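PDB 2RDM: response regulator receiver protein from Sinorhizobium medicae, which probably works as a two-component response regulator, receiving a phosphoryl group from a sensor kinase and relaying the signal. Local coordinates for residues Q68-A73 with M80-I85. The protein carries 1 engineered substitution. Numbering follows the deposited sequence. Where two conformers were deposited one is given.
Sequences QVARVA and MPIVYI
Ala-70 and Ala-73 of helix 66-76 pack on Met-80, Ile-82 and Tyr-84; the axes of the segments 68-73 and 82-85 run nearly antiparallel, at 172°, and approach to 9.7 Å. Both alanine methyls point toward the segment 80-85. Ile-82 meets them with two branches. Its CG2 lies 3.8 Å from Ala-70 CB. Its CD1 reaches Ala-73 CB, also at 3.8 Å. The torsions divide the work: chi1 at -62° sends CG2 and CG1 different ways, CG2 to Ala-70 and CG1 leading, through the bend at chi2 (-70°), to CD1 at Ala-73.

CG2 of Ile-82 also sits over one face of the Tyr-84 ring, 3.6 Å above the plane and offset toward the rim. The tyrosine approaches Ala-70 obliquely with its hydroxyl end. Ala-70 CB is 3.3 Å from Tyr-84 OH and 3.6 Å from Tyr-84 CE1. The hydroxyl is hydrogen-bonded to Val-98 N, so its polar need is met although the alanine beside it offers only a methyl. Trp-67 and Trp-93 also meet the ring.

At the other end, Met-80, a selenomethionine here, makes a looser contact. Its CG is 4.1 Å from Ala-73 CB. The side chain bends at chi2 and chi3, which brings CE into loose van der Waals range of Ala-73 O. Leu-45 of helix 38-46 touches both residues.

The contact lies within the beta-alpha-beta unit of strand 53-57, helix 66-76 and strand 82-86, part of the CheY-like receiver fold. No hydrogen bond joins the two segments. Helix and strand are held here by buried apolar packing. Consistent with the small alanine methyls, the CA atoms of Ala-70 and Ile-82 come within 6.6 Å.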
# COMPACT_ATOMS: atom_id res chain seq x y z
N GLN A 68 13.10 4.02 22.05
CA GLN A 68 12.72 3.16 23.16
C GLN A 68 11.29 3.41 23.62
O GLN A 68 10.57 2.46 23.99
CB GLN A 68 13.72 3.28 24.31
CG GLN A 68 13.57 2.20 25.38
CD GLN A 68 13.28 0.80 24.83
OE1 GLN A 68 14.00 0.29 23.97
NE2 GLN A 68 12.24 0.17 25.35
N VAL A 69 10.85 4.67 23.56
CA VAL A 69 9.45 5.03 23.88
C VAL A 69 8.50 4.24 22.99
O VAL A 69 7.53 3.65 23.47
CB VAL A 69 9.16 6.56 23.71
CG1 VAL A 69 7.66 6.86 23.94
CG2 VAL A 69 9.98 7.37 24.70
N ALA A 70 8.81 4.22 21.69
CA ALA A 70 7.95 3.53 20.72
C ALA A 70 7.89 2.01 20.95
O ALA A 70 6.83 1.39 20.78
CB ALA A 70 8.40 3.85 19.30
N ARG A 71 9.01 1.41 21.34
CA ARG A 71 9.07 -0.02 21.64
C ARG A 71 8.16 -0.36 22.80
O ARG A 71 7.40 -1.32 22.72
CB ARG A 71 10.50 -0.47 21.93
CG ARG A 71 11.41 -0.27 20.75
CD ARG A 71 12.66 -1.15 20.77
NE ARG A 71 13.69 -0.50 19.97
CZ ARG A 71 13.72 -0.51 18.63
NH1 ARG A 71 12.77 -1.16 17.94
NH2 ARG A 71 14.69 0.13 18.00
N VAL A 72 8.23 0.45 23.86
CA VAL A 72 7.34 0.27 25.03
C VAL A 72 5.87 0.40 24.62
O VAL A 72 5.04 -0.46 24.97
CB VAL A 72 7.69 1.25 26.16
CG1 VAL A 72 6.70 1.12 27.30
CG2 VAL A 72 9.10 0.96 26.68
N ALA A 73 5.56 1.44 23.85
CA ALA A 73 4.18 1.63 23.34
C ALA A 73 3.69 0.41 22.58
O ALA A 73 2.54 -0.04 22.78
CB ALA A 73 4.09 2.91 22.46
N MSE A 80 -0.24 0.27 17.97
CA MSE A 80 -0.19 1.67 18.39
C MSE A 80 0.36 2.54 17.26
O MSE A 80 1.43 2.23 16.75
CB MSE A 80 0.73 1.86 19.60
CG MSE A 80 0.68 3.28 20.16
SE MSE A 80 -1.01 3.59 21.19
CE MSE A 80 -0.30 2.97 22.90
N PRO A 81 -0.39 3.57 16.85
CA PRO A 81 0.12 4.62 15.96
C PRO A 81 1.36 5.29 16.55
O PRO A 81 1.36 5.73 17.69
CB PRO A 81 -1.04 5.60 15.91
CG PRO A 81 -2.26 4.71 16.05
CD PRO A 81 -1.83 3.74 17.12
N ILE A 82 2.43 5.35 15.76
CA ILE A 82 3.68 5.92 16.26
C ILE A 82 4.14 6.95 15.23
O ILE A 82 4.32 6.59 14.06
CB ILE A 82 4.77 4.85 16.44
CG1 ILE A 82 4.36 3.79 17.47
CG2 ILE A 82 6.14 5.49 16.77
CD1 ILE A 82 4.31 4.27 18.91
N VAL A 83 4.27 8.20 15.65
CA VAL A 83 4.87 9.26 14.83
C VAL A 83 6.09 9.78 15.58
O VAL A 83 5.96 10.29 16.69
CB VAL A 83 3.91 10.44 14.56
CG1 VAL A 83 4.58 11.51 13.70
CG2 VAL A 83 2.61 9.96 13.86
N TYR A 84 7.25 9.71 14.93
CA TYR A 84 8.47 10.29 15.49
C TYR A 84 8.66 11.70 14.97
O TYR A 84 8.36 11.99 13.81
CB TYR A 84 9.68 9.48 15.08
CG TYR A 84 9.67 8.00 15.43
CD1 TYR A 84 9.94 7.56 16.73
CD2 TYR A 84 9.40 7.03 14.45
CE1 TYR A 84 9.96 6.20 17.04
CE2 TYR A 84 9.42 5.67 14.75
CZ TYR A 84 9.66 5.27 16.04
OH TYR A 84 9.72 3.95 16.33
N ILE A 85 9.22 12.57 15.81
CA ILE A 85 9.49 13.96 15.43
C ILE A 85 10.97 14.25 15.65
O ILE A 85 11.44 14.21 16.79
CB ILE A 85 8.66 14.96 16.30
CG1 ILE A 85 7.15 14.69 16.22
CG2 ILE A 85 9.01 16.41 15.95
CD1 ILE A 85 6.55 14.67 14.85